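Local atomic coordinates of dephospho-CoA kinase (Mycobacterium paratuberculosis, PDB entry 6N39), a protein that probably catalyses the last step of coenzyme A biosynthesis, transferring a phosphate from ATP to the 3'-hydroxyl group of dephospho-coenzyme A. Residues K22-S27 with A188-R193; F132-I137 with N199-P204; D38-A43 with D119-V124; V144-L149 with A158-R163. All blocks are in the same frame, centred on the assembly; numbering follows the deposited sequence.

All four contacts lie in the P-loop kinase part of the chain. Contacts 1 and 2 are buried, and both use helix 187-210, which lies along the parallel sheet: a leucine is central to each, against alanine and leucine in contact 1 and against isoleucine and an arginine in contact 2. Leu25 of contact 1 also touches Val136 of contact 2. Contact 3 is a polar surface contact at the strand ends, where aspartates meet through water; its Asp119 is salt-bridged to Lys22 of contact 1. Contact 4, farthest from the chain centre and only partly buried, joins two neighbouring helices. Both contacts 2 and 4 set a leucine against an arginine that is salt-bridged to a third residue, Asp334 and Glu157.

Contact 1: residues K22-S27 with A188-R193; sequences KSALSS and AELVQR. With ACT (acetate ion), chain B.
Leu190 reaches from helix 187-210 to the first turn of helix 22-31 and touches Ala24 and Leu25. Its CD2 methyl makes the tight part of the contact, 3.6 Å from Ala24 CB and 3.9 Å from Leu25 N, and so rests on both the side chain and the backbone of the turn. This close touch lies at the exposed margin, on Ala24. The buried part is looser: Leu190 CD1 lies 4.2 Å from Leu25 CD1, the two side chains crossing at about a right angle. A chi1 of 179° directs Leu190 CG toward helix 22-31, while Leu25 also packs on Leu14, Val136, Val138 and Leu181 of the sheet. The helix start, by contrast, is polar and holds an acetate, probably from the crystallisation liquor. Ser23 N donates to acetate OXT at 3.2 Å (N-H...O angle 153°), Ser23 OG adds a weak bond to the same OXT atom, and Gly21 N is a further donor. Lys22 turns its amine to Asp119 in a salt bridge. Residues 19-24 are the predicted ATP site and overlap what is probably the Walker A P-loop. The chemistry divides accordingly: leucines pack one flank of the helix against the fold, while backbone N-H groups of Gly21 and Ser23, at and just before its start, bind an acetate, much as a P-loop would be expected to hold a nucleotide phosphate.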
loop_
_atom_site.group_PDB
_atom_site.type_symbol
_atom_site.label_atom_id
_atom_site.label_comp_id
_atom_site.label_asym_id
_atom_site.label_seq_id
_atom_site.Cartn_x
_atom_site.Cartn_y
_atom_site.Cartn_z
ATOM N N LYS A 22 -7.261 14.733 -12.651
ATOM C CA LYS A 22 -7.861 13.594 -11.957
ATOM C C LYS A 22 -8.959 12.934 -12.795
ATOM O O LYS A 22 -8.968 11.709 -12.990
ATOM C CB LYS A 22 -8.414 14.095 -10.625
ATOM C CG LYS A 22 -8.644 13.067 -9.571
ATOM C CD LYS A 22 -8.567 13.724 -8.201
ATOM C CE LYS A 22 -9.563 14.869 -8.063
ATOM N NZ LYS A 22 -10.951 14.377 -8.292
ATOM N N SER A 23 -9.890 13.747 -13.311
ATOM C CA SER A 23 -11.021 13.223 -14.076
ATOM C C SER A 23 -10.583 12.677 -15.429
ATOM O O SER A 23 -11.114 11.661 -15.894
ATOM C CB SER A 23 -12.080 14.314 -14.268
ATOM O OG SER A 23 -12.720 14.589 -13.038
ATOM N N ALA A 24 -9.623 13.340 -16.078
ATOM C CA ALA A 24 -9.086 12.826 -17.335
ATOM C C ALA A 24 -8.427 11.460 -17.143
ATOM O O ALA A 24 -8.596 10.556 -17.971
ATOM C CB ALA A 24 -8.094 13.830 -17.923
ATOM N N LEU A 25 -7.687 11.280 -16.046
ATOM C CA LEU A 25 -7.006 10.006 -15.840
ATOM C C LEU A 25 -8.011 8.917 -15.509
ATOM O O LEU A 25 -7.884 7.772 -15.964
ATOM C CB LEU A 25 -5.955 10.140 -14.734
ATOM C CG LEU A 25 -5.263 8.850 -14.277
ATOM C CD1 LEU A 25 -4.651 8.075 -15.464
ATOM C CD2 LEU A 25 -4.184 9.166 -13.268
ATOM N N SER A 26 -9.018 9.266 -14.713
ATOM C CA SER A 26 -10.126 8.362 -14.449
ATOM C C SER A 26 -10.767 7.883 -15.753
ATOM O O SER A 26 -11.014 6.688 -15.940
ATOM C CB SER A 26 -11.142 9.091 -13.561
ATOM O OG SER A 26 -12.281 8.307 -13.328
ATOM N N SER A 27 -11.041 8.810 -16.672
ATOM C CA SER A 27 -11.622 8.420 -17.950
ATOM C C SER A 27 -10.675 7.521 -18.741
ATOM O O SER A 27 -11.120 6.572 -19.394
ATOM C CB SER A 27 -11.994 9.665 -18.754
ATOM O OG SER A 27 -12.405 9.318 -20.067
ATOM N N ALA A 188 -3.625 12.865 -25.376
ATOM C CA ALA A 188 -3.265 11.565 -25.945
ATOM C C ALA A 188 -2.113 10.919 -25.176
ATOM O O ALA A 188 -2.093 9.692 -24.992
ATOM C CB ALA A 188 -2.910 11.719 -27.425
ATOM N N GLU A 189 -1.164 11.733 -24.690
ATOM C CA GLU A 189 -0.055 11.204 -23.900
ATOM C C GLU A 189 -0.539 10.633 -22.577
ATOM O O GLU A 189 -0.023 9.611 -22.115
ATOM C CB GLU A 189 0.990 12.289 -23.649
ATOM C CG GLU A 189 1.905 12.509 -24.836
ATOM C CD GLU A 189 2.724 13.781 -24.718
ATOM O OE1 GLU A 189 2.251 14.743 -24.081
ATOM O OE2 GLU A 189 3.844 13.814 -25.264
ATOM N N LEU A 190 -1.529 11.281 -21.954
ATOM C CA LEU A 190 -2.103 10.748 -20.726
ATOM C C LEU A 190 -2.791 9.412 -20.981
ATOM O O LEU A 190 -2.630 8.465 -20.205
ATOM C CB LEU A 190 -3.086 11.756 -20.120
ATOM C CG LEU A 190 -3.802 11.357 -18.820
ATOM C CD1 LEU A 190 -2.826 11.111 -17.672
ATOM C CD2 LEU A 190 -4.832 12.412 -18.420
ATOM N N VAL A 191 -3.584 9.319 -22.058
ATOM C CA VAL A 191 -4.247 8.047 -22.360
ATOM C C VAL A 191 -3.211 6.940 -22.545
ATOM O O VAL A 191 -3.373 5.815 -22.043
ATOM C CB VAL A 191 -5.155 8.197 -23.599
ATOM C CG1 VAL A 191 -5.556 6.823 -24.175
ATOM C CG2 VAL A 191 -6.408 9.057 -23.269
ATOM N N GLN A 192 -2.133 7.245 -23.273
ATOM C CA GLN A 192 -1.074 6.263 -23.497
ATOM C C GLN A 192 -0.414 5.846 -22.184
ATOM O O GLN A 192 -0.177 4.655 -21.938
ATOM C CB GLN A 192 -0.038 6.846 -24.455
ATOM C CG GLN A 192 1.103 5.884 -24.813
ATOM C CD GLN A 192 2.099 6.538 -25.740
ATOM O OE1 GLN A 192 2.331 7.746 -25.651
ATOM N NE2 GLN A 192 2.696 5.753 -26.634
ATOM N N ARG A 193 -0.093 6.823 -21.331
ATOM C CA ARG A 193 0.554 6.517 -20.058
ATOM C C ARG A 193 -0.349 5.660 -19.175
ATOM O O ARG A 193 0.107 4.683 -18.554
ATOM C CB ARG A 193 0.926 7.826 -19.355
ATOM C CG ARG A 193 1.705 7.648 -18.070
ATOM C CD ARG A 193 3.138 7.204 -18.350
ATOM N NE ARG A 193 3.829 6.858 -17.108
ATOM C CZ ARG A 193 4.130 5.616 -16.741
ATOM N NH1 ARG A 193 3.815 4.596 -17.528
ATOM N NH2 ARG A 193 4.756 5.391 -15.592
HETATM C C ACT B . -9.291 17.327 -12.673
HETATM O O ACT B . -8.295 17.987 -12.248
HETATM O OXT ACT B . -10.141 16.669 -12.000
HETATM C CH3 ACT B . -9.518 17.308 -14.241
#

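Contact 2: residues F132-I137 with N199-P204; sequences FPLVVI and NERIVP
Leu134 and Arg201 meet with their side chains crossing obliquely, and the fork of the leucine divides its two methyls between neighbouring residues of helix 187-210. CD1 of Leu134 approaches the guanidinium end, 3.8 Å from Arg201 NH2 and 4.1 Å from Arg201 CZ, at a slant to the plane of the group. CD2 of Leu134 turns instead to the aliphatic Ile202, 4.3 Å from its CG1, a looser apolar touch. The backbones stay well apart, 9.2 Å between the CA atoms of Leu134 and Ile202, so the side chains alone make the contact. Arg201 does so with a chain stretched from CG to NE, its CG set opposite the backbone N (chi1 -156°), which carries the guanidinium out to the leucine. There the polar end is fixed by others: NH2 forms a salt bridge with Asp334, and NH1 gives a weak hydrogen bond to the carbonyl of Asp178. Leu134 also touches the side chains of Asp334 and Asp178. The helix is irregular here, widening into a pi-type turn at 199-202 and kinking at Pro204. Strand 135-139 runs parallel between strands 10-16 and 179-182; Ile202 rests on Ile12 of the former and Arg201 on Ile179 of the latter. Helix 187-210 thus packs across this end of the sheet, and Arg201 links it to Asp334, farther along in the UPF0157 region, which begins within this helix.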
loop_
_atom_site.group_PDB
_atom_site.type_symbol
_atom_site.label_atom_id
_atom_site.label_comp_id
_atom_site.label_asym_id
_atom_site.label_seq_id
_atom_site.Cartn_x
_atom_site.Cartn_y
_atom_site.Cartn_z
ATOM N N PHE A 132 -5.940 1.263 0.693
ATOM C CA PHE A 132 -5.974 0.667 -0.644
ATOM C C PHE A 132 -4.761 -0.214 -0.915
ATOM O O PHE A 132 -3.662 0.055 -0.427
ATOM C CB PHE A 132 -6.043 1.745 -1.733
ATOM C CG PHE A 132 -7.297 2.571 -1.680
ATOM C CD1 PHE A 132 -8.427 2.184 -2.385
ATOM C CD2 PHE A 132 -7.352 3.704 -0.910
ATOM C CE1 PHE A 132 -9.583 2.924 -2.320
ATOM C CE2 PHE A 132 -8.511 4.457 -0.838
ATOM C CZ PHE A 132 -9.623 4.062 -1.549
ATOM N N PRO A 133 -4.936 -1.276 -1.711
ATOM C CA PRO A 133 -3.779 -2.072 -2.162
ATOM C C PRO A 133 -2.870 -1.329 -3.138
ATOM O O PRO A 133 -1.736 -1.773 -3.368
ATOM C CB PRO A 133 -4.420 -3.299 -2.839
ATOM C CG PRO A 133 -5.865 -2.975 -3.022
ATOM C CD PRO A 133 -6.239 -1.865 -2.067
ATOM N N LEU A 134 -3.325 -0.215 -3.706
ATOM C CA LEU A 134 -2.570 0.528 -4.703
ATOM C C LEU A 134 -3.188 1.916 -4.829
ATOM O O LEU A 134 -4.408 2.041 -4.896
ATOM C CB LEU A 134 -2.613 -0.187 -6.051
ATOM C CG LEU A 134 -1.723 0.320 -7.174
ATOM C CD1 LEU A 134 -0.285 -0.100 -6.924
ATOM C CD2 LEU A 134 -2.232 -0.245 -8.494
ATOM N N VAL A 135 -2.347 2.944 -4.877
ATOM C CA VAL A 135 -2.798 4.323 -4.991
ATOM C C VAL A 135 -2.096 4.969 -6.184
ATOM O O VAL A 135 -0.863 4.902 -6.300
ATOM C CB VAL A 135 -2.534 5.117 -3.692
ATOM C CG1 VAL A 135 -2.916 6.585 -3.854
ATOM C CG2 VAL A 135 -3.328 4.516 -2.502
ATOM N N VAL A 136 -2.887 5.582 -7.068
ATOM C CA VAL A 136 -2.393 6.330 -8.224
ATOM C C VAL A 136 -2.661 7.810 -7.988
ATOM O O VAL A 136 -3.791 8.204 -7.672
ATOM C CB VAL A 136 -3.069 5.875 -9.529
ATOM C CG1 VAL A 136 -2.477 6.629 -10.730
ATOM C CG2 VAL A 136 -2.894 4.408 -9.707
ATOM N N ILE A 137 -1.636 8.634 -8.135
ATOM C CA ILE A 137 -1.816 10.071 -7.985
ATOM C C ILE A 137 -1.277 10.747 -9.231
ATOM O O ILE A 137 -0.154 10.458 -9.659
ATOM C CB ILE A 137 -1.134 10.603 -6.714
ATOM C CG1 ILE A 137 -1.610 9.779 -5.509
ATOM C CG2 ILE A 137 -1.453 12.075 -6.533
ATOM C CD1 ILE A 137 -1.228 10.330 -4.168
ATOM N N ASN A 199 -1.609 -2.082 -18.610
ATOM C CA ASN A 199 -1.100 -3.329 -19.174
ATOM C C ASN A 199 0.063 -3.885 -18.362
ATOM O O ASN A 199 0.208 -5.103 -18.236
ATOM C CB ASN A 199 -0.616 -3.125 -20.611
ATOM C CG ASN A 199 -1.752 -2.917 -21.617
ATOM O OD1 ASN A 199 -2.925 -2.874 -21.265
ATOM N ND2 ASN A 199 -1.383 -2.771 -22.885
ATOM N N GLU A 200 0.946 -3.021 -17.871
ATOM C CA GLU A 200 2.185 -3.510 -17.278
ATOM C C GLU A 200 2.072 -3.779 -15.782
ATOM O O GLU A 200 2.896 -4.522 -15.239
ATOM C CB GLU A 200 3.318 -2.508 -17.530
ATOM C CG GLU A 200 3.788 -2.518 -18.979
ATOM C CD GLU A 200 4.661 -1.309 -19.326
ATOM O OE1 GLU A 200 5.198 -0.667 -18.397
ATOM O OE2 GLU A 200 4.794 -1.000 -20.531
ATOM N N ARG A 201 1.074 -3.216 -15.112
ATOM C CA ARG A 201 1.011 -3.335 -13.663
ATOM C C ARG A 201 -0.376 -3.746 -13.172
ATOM O O ARG A 201 -0.504 -4.694 -12.391
ATOM C CB ARG A 201 1.444 -2.016 -13.012
ATOM C CG ARG A 201 1.951 -2.232 -11.607
ATOM C CD ARG A 201 2.683 -1.048 -11.058
ATOM N NE ARG A 201 2.779 -1.170 -9.614
ATOM C CZ ARG A 201 3.380 -0.282 -8.840
ATOM N NH1 ARG A 201 3.955 0.790 -9.385
ATOM N NH2 ARG A 201 3.427 -0.481 -7.531
ATOM N N ILE A 202 -1.425 -3.077 -13.635
ATOM C CA ILE A 202 -2.748 -3.332 -13.075
ATOM C C ILE A 202 -3.301 -4.668 -13.551
ATOM O O ILE A 202 -3.812 -5.456 -12.745
ATOM C CB ILE A 202 -3.700 -2.167 -13.388
ATOM C CG1 ILE A 202 -3.233 -0.916 -12.636
ATOM C CG2 ILE A 202 -5.125 -2.509 -12.938
ATOM C CD1 ILE A 202 -3.927 0.356 -13.055
ATOM N N VAL A 203 -3.213 -4.952 -14.862
ATOM C CA VAL A 203 -3.717 -6.231 -15.367
ATOM C C VAL A 203 -3.048 -7.416 -14.673
ATOM O O VAL A 203 -3.766 -8.289 -14.154
ATOM C CB VAL A 203 -3.591 -6.286 -16.901
ATOM C CG1 VAL A 203 -3.673 -7.721 -17.385
ATOM C CG2 VAL A 203 -4.688 -5.426 -17.581
ATOM N N PRO A 204 -1.714 -7.526 -14.632
ATOM C CA PRO A 204 -1.120 -8.675 -13.928
ATOM C C PRO A 204 -1.372 -8.660 -12.423
ATOM O O PRO A 204 -1.531 -9.733 -11.841
ATOM C CB PRO A 204 0.378 -8.575 -14.272
ATOM C CG PRO A 204 0.596 -7.140 -14.666
ATOM C CD PRO A 204 -0.688 -6.688 -15.292
#

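Contact 3: residues D38-A43 with D119-V124; sequences DGDVIA and DIPLLV
Asp38 and Asp119 stand side by side at the ends of adjacent strands, their side chains pointing the same way. In Asp38 the bond from CB to CG lies opposite the backbone N (chi1 -173°), and the carboxylate beyond it has two different duties. OD1 turns back to its own helix: it caps the N-terminus by accepting from Val41 N at 3.2 Å, a fairly straight bond (165°) that arrives from above the carboxylate plane, and more weakly from Asp40 N. OD2 faces across to the other segment, 3.8 Å from Asp119 OD2, with the two carboxylate planes turned 33° apart. A water bridges the two carboxylates, donating to both, 2.9 Å from Asp38 OD2. Asp119 has a stronger partner in Lys22, one of the predicted ATP-site residues, whose amine forms a salt bridge with its OD1 and so places the contact beside that site. A second water joins the backbones, accepting from Gly39 N at 2.9 Å and donating to Asp119 O at 2.8 Å. Asp40 and Pro121 approach from opposite directions, Asp40 OD2 3.7 Å from Pro121 CG. Strands 35-38 and 115-119 run parallel at one margin of the five-stranded sheet. Helix 39-45 leaves the first strand and sets Ile42 against helix 87-109, while the turn after the second packs Leu123 onto Val135 of strand 135-139.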
loop_
_atom_site.group_PDB
_atom_site.type_symbol
_atom_site.label_atom_id
_atom_site.label_comp_id
_atom_site.label_asym_id
_atom_site.label_seq_id
_atom_site.Cartn_x
_atom_site.Cartn_y
_atom_site.Cartn_z
ATOM N N ASP A 38 -16.929 7.282 -8.312
ATOM C CA ASP A 38 -16.659 8.698 -8.067
ATOM C C ASP A 38 -17.671 9.192 -7.036
ATOM O O ASP A 38 -18.839 9.432 -7.363
ATOM C CB ASP A 38 -16.732 9.480 -9.379
ATOM C CG ASP A 38 -16.285 10.931 -9.236
ATOM O OD1 ASP A 38 -16.581 11.563 -8.206
ATOM O OD2 ASP A 38 -15.645 11.441 -10.179
ATOM N N GLY A 39 -17.218 9.350 -5.790
ATOM C CA GLY A 39 -18.132 9.689 -4.711
ATOM C C GLY A 39 -18.851 11.010 -4.922
ATOM O O GLY A 39 -20.028 11.148 -4.578
ATOM N N ASP A 40 -18.157 12.001 -5.486
ATOM C CA ASP A 40 -18.799 13.297 -5.705
ATOM C C ASP A 40 -19.874 13.199 -6.778
ATOM O O ASP A 40 -20.952 13.790 -6.643
ATOM C CB ASP A 40 -17.756 14.348 -6.084
ATOM C CG ASP A 40 -16.842 14.709 -4.926
ATOM O OD1 ASP A 40 -17.111 14.278 -3.782
ATOM O OD2 ASP A 40 -15.850 15.430 -5.162
ATOM N N VAL A 41 -19.607 12.432 -7.834
ATOM C CA VAL A 41 -20.603 12.228 -8.883
ATOM C C VAL A 41 -21.842 11.552 -8.313
ATOM O O VAL A 41 -22.977 11.956 -8.587
ATOM C CB VAL A 41 -19.999 11.408 -10.033
ATOM C CG1 VAL A 41 -21.096 10.900 -10.970
ATOM C CG2 VAL A 41 -18.987 12.250 -10.785
ATOM N N ILE A 42 -21.638 10.511 -7.506
ATOM C CA ILE A 42 -22.763 9.764 -6.957
ATOM C C ILE A 42 -23.550 10.626 -5.976
ATOM O O ILE A 42 -24.789 10.572 -5.930
ATOM C CB ILE A 42 -22.241 8.462 -6.321
ATOM C CG1 ILE A 42 -21.648 7.568 -7.417
ATOM C CG2 ILE A 42 -23.341 7.754 -5.549
ATOM C CD1 ILE A 42 -20.720 6.473 -6.918
ATOM N N ALA A 43 -22.847 11.454 -5.196
ATOM C CA ALA A 43 -23.515 12.370 -4.280
ATOM C C ALA A 43 -24.372 13.376 -5.031
ATOM O O ALA A 43 -25.489 13.691 -4.600
ATOM C CB ALA A 43 -22.487 13.093 -3.409
ATOM N N ASP A 119 -12.176 7.453 -7.105
ATOM C CA ASP A 119 -11.731 8.843 -7.124
ATOM C C ASP A 119 -12.064 9.474 -5.778
ATOM O O ASP A 119 -13.234 9.705 -5.457
ATOM C CB ASP A 119 -12.405 9.585 -8.275
ATOM C CG ASP A 119 -11.905 11.018 -8.448
ATOM O OD1 ASP A 119 -11.533 11.676 -7.450
ATOM O OD2 ASP A 119 -11.902 11.491 -9.608
ATOM N N ILE A 120 -11.037 9.754 -4.986
ATOM C CA ILE A 120 -11.217 10.306 -3.651
ATOM C C ILE A 120 -10.377 11.573 -3.545
ATOM O O ILE A 120 -9.154 11.498 -3.361
ATOM C CB ILE A 120 -10.849 9.258 -2.595
ATOM C CG1 ILE A 120 -11.764 8.052 -2.786
ATOM C CG2 ILE A 120 -10.983 9.843 -1.189
ATOM C CD1 ILE A 120 -11.244 6.820 -2.222
ATOM N N PRO A 121 -10.979 12.751 -3.687
ATOM C CA PRO A 121 -10.170 13.976 -3.796
ATOM C C PRO A 121 -9.395 14.335 -2.533
ATOM O O PRO A 121 -8.351 14.988 -2.651
ATOM C CB PRO A 121 -11.204 15.057 -4.153
ATOM C CG PRO A 121 -12.537 14.474 -3.762
ATOM C CD PRO A 121 -12.406 12.992 -3.958
ATOM N N LEU A 122 -9.849 13.936 -1.341
ATOM C CA LEU A 122 -9.130 14.222 -0.103
ATOM C C LEU A 122 -8.370 13.003 0.417
ATOM O O LEU A 122 -8.120 12.886 1.623
ATOM C CB LEU A 122 -10.087 14.765 0.961
ATOM C CG LEU A 122 -10.646 16.149 0.614
ATOM C CD1 LEU A 122 -11.582 16.686 1.699
ATOM C CD2 LEU A 122 -9.511 17.127 0.367
ATOM N N LEU A 123 -7.982 12.097 -0.484
ATOM C CA LEU A 123 -7.284 10.881 -0.070
ATOM C C LEU A 123 -6.031 11.204 0.737
ATOM O O LEU A 123 -5.822 10.664 1.828
ATOM C CB LEU A 123 -6.937 10.044 -1.306
ATOM C CG LEU A 123 -6.286 8.664 -1.138
ATOM C CD1 LEU A 123 -6.604 7.820 -2.351
ATOM C CD2 LEU A 123 -4.778 8.754 -0.995
ATOM N N VAL A 124 -5.189 12.095 0.211
ATOM C CA VAL A 124 -3.925 12.412 0.869
ATOM C C VAL A 124 -4.170 13.221 2.139
ATOM O O VAL A 124 -3.590 12.937 3.194
ATOM C CB VAL A 124 -2.989 13.150 -0.106
ATOM C CG1 VAL A 124 -1.694 13.525 0.579
ATOM C CG2 VAL A 124 -2.711 12.289 -1.343
HETATM O O HOH W 1 -13.292 10.474 -11.467
HETATM O O HOH W 2 -15.173 7.941 -4.349
#

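Contact 4: residues V144-L149 with A158-R163; sequences VRLRRL and ADARAR
Leu146 lays its CD1 methyl over one face of the Arg161 guanidinium, 3.2 Å above the plane and offset toward the rim, with NH1 of Arg161 just 3.3 Å from that CD1. The two side chains cross at about a right angle, and the other methyl, Leu146 CD2, meets the stem of the arginine at Arg161 CG (3.6 Å) and the CB of Ala160 (4.0 Å). A bend at chi3 of Arg161 (90°) swings the flat group round to the leucine, and a salt bridge from NH1 to Glu157 holds that end. One turn later, Leu149 CD1 rests 4.2 Å from Ala160 CB; the axes of the two segments come within 9.8 Å at 129°. In the chain, both helices fall between strands 135-139 and 179-182, where nucleoside monophosphate kinases of the P-loop class carry their lid, and a lid role is plausible here. Arg148 and Arg145 of the first helix donate to the carbonyls of Gly19 and Ile18, at the predicted ATP loop. The chemistry pairs an apolar seam of leucine and alanine with a guanidinium that offers its face to carbon and keeps an N-H for carboxylate.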
loop_
_atom_site.group_PDB
_atom_site.type_symbol
_atom_site.label_atom_id
_atom_site.label_comp_id
_atom_site.label_asym_id
_atom_site.label_seq_id
_atom_site.Cartn_x
_atom_site.Cartn_y
_atom_site.Cartn_z
ATOM N N VAL A 144 1.212 24.538 -15.713
ATOM C CA VAL A 144 0.209 23.845 -16.516
ATOM C C VAL A 144 -1.133 23.831 -15.795
ATOM O O VAL A 144 -2.179 24.129 -16.387
ATOM C CB VAL A 144 0.685 22.420 -16.854
ATOM C CG1 VAL A 144 -0.455 21.589 -17.424
ATOM C CG2 VAL A 144 1.859 22.459 -17.825
ATOM N N ARG A 145 -1.128 23.466 -14.510
ATOM C CA ARG A 145 -2.366 23.445 -13.737
ATOM C C ARG A 145 -3.031 24.812 -13.739
ATOM O O ARG A 145 -4.259 24.919 -13.889
ATOM C CB ARG A 145 -2.081 22.988 -12.305
ATOM C CG ARG A 145 -1.450 21.600 -12.215
ATOM C CD ARG A 145 -0.979 21.297 -10.800
ATOM N NE ARG A 145 -2.089 21.302 -9.856
ATOM C CZ ARG A 145 -1.946 21.335 -8.538
ATOM N NH1 ARG A 145 -0.736 21.371 -8.004
ATOM N NH2 ARG A 145 -3.016 21.334 -7.758
ATOM N N LEU A 146 -2.228 25.868 -13.580
ATOM C CA LEU A 146 -2.751 27.229 -13.592
ATOM C C LEU A 146 -3.390 27.563 -14.928
ATOM O O LEU A 146 -4.509 28.083 -14.975
ATOM C CB LEU A 146 -1.633 28.221 -13.286
ATOM C CG LEU A 146 -1.333 28.440 -11.812
ATOM C CD1 LEU A 146 -0.069 29.267 -11.672
ATOM C CD2 LEU A 146 -2.519 29.129 -11.156
ATOM N N ARG A 147 -2.662 27.326 -16.027
ATOM C CA ARG A 147 -3.221 27.599 -17.347
ATOM C C ARG A 147 -4.537 26.862 -17.536
ATOM O O ARG A 147 -5.514 27.440 -18.022
ATOM C CB ARG A 147 -2.223 27.218 -18.441
ATOM N N ARG A 148 -4.599 25.601 -17.106
ATOM C CA ARG A 148 -5.820 24.826 -17.303
ATOM C C ARG A 148 -6.980 25.400 -16.497
ATOM O O ARG A 148 -8.087 25.553 -17.022
ATOM C CB ARG A 148 -5.573 23.355 -16.959
ATOM C CG ARG A 148 -4.539 22.702 -17.878
ATOM C CD ARG A 148 -4.786 21.203 -18.098
ATOM N NE ARG A 148 -4.200 20.379 -17.054
ATOM C CZ ARG A 148 -3.324 19.397 -17.250
ATOM N NH1 ARG A 148 -2.910 19.068 -18.471
ATOM N NH2 ARG A 148 -2.868 18.729 -16.206
ATOM N N LEU A 149 -6.737 25.777 -15.240
ATOM C CA LEU A 149 -7.831 26.284 -14.413
ATOM C C LEU A 149 -8.299 27.658 -14.889
ATOM O O LEU A 149 -9.505 27.898 -15.028
ATOM C CB LEU A 149 -7.411 26.330 -12.945
ATOM C CG LEU A 149 -7.250 24.965 -12.265
ATOM C CD1 LEU A 149 -6.624 25.157 -10.905
ATOM C CD2 LEU A 149 -8.581 24.236 -12.135
ATOM N N ALA A 158 -5.460 34.510 -9.098
ATOM C CA ALA A 158 -5.181 34.466 -7.664
ATOM C C ALA A 158 -6.097 33.482 -6.940
ATOM O O ALA A 158 -5.676 32.830 -5.976
ATOM C CB ALA A 158 -5.309 35.863 -7.058
ATOM N N ASP A 159 -7.343 33.348 -7.402
ATOM C CA ASP A 159 -8.249 32.356 -6.833
ATOM C C ASP A 159 -7.745 30.938 -7.097
ATOM O O ASP A 159 -7.749 30.085 -6.198
ATOM C CB ASP A 159 -9.651 32.549 -7.415
ATOM C CG ASP A 159 -10.676 31.628 -6.789
ATOM O OD1 ASP A 159 -10.526 31.288 -5.598
ATOM O OD2 ASP A 159 -11.628 31.236 -7.495
ATOM N N ALA A 160 -7.314 30.663 -8.329
ATOM C CA ALA A 160 -6.764 29.351 -8.638
ATOM C C ALA A 160 -5.542 29.063 -7.778
ATOM O O ALA A 160 -5.412 27.971 -7.214
ATOM C CB ALA A 160 -6.418 29.257 -10.124
ATOM N N ARG A 161 -4.639 30.039 -7.655
ATOM C CA ARG A 161 -3.429 29.817 -6.871
ATOM C C ARG A 161 -3.765 29.552 -5.411
ATOM O O ARG A 161 -3.157 28.681 -4.778
ATOM C CB ARG A 161 -2.483 31.010 -6.997
ATOM C CG ARG A 161 -2.198 31.431 -8.426
ATOM C CD ARG A 161 -1.101 32.482 -8.493
ATOM N NE ARG A 161 0.209 31.853 -8.610
ATOM C CZ ARG A 161 0.934 31.841 -9.723
ATOM N NH1 ARG A 161 0.481 32.444 -10.818
ATOM N NH2 ARG A 161 2.113 31.231 -9.741
ATOM N N ALA A 162 -4.742 30.282 -4.860
ATOM C CA ALA A 162 -5.135 30.051 -3.472
ATOM C C ALA A 162 -5.764 28.674 -3.299
ATOM O O ALA A 162 -5.465 27.959 -2.334
ATOM C CB ALA A 162 -6.094 31.147 -3.006
ATOM N N ARG A 163 -6.644 28.290 -4.226
ATOM C CA ARG A 163 -7.271 26.975 -4.164
ATOM C C ARG A 163 -6.232 25.865 -4.248
ATOM O O ARG A 163 -6.353 24.836 -3.573
ATOM C CB ARG A 163 -8.296 26.836 -5.292
ATOM C CG ARG A 163 -9.585 27.643 -5.098
ATOM C CD ARG A 163 -10.785 26.731 -5.283
ATOM N NE ARG A 163 -10.543 25.450 -4.615
ATOM C CZ ARG A 163 -11.203 24.324 -4.873
ATOM N NH1 ARG A 163 -10.902 23.214 -4.210
ATOM N NH2 ARG A 163 -12.156 24.303 -5.795
#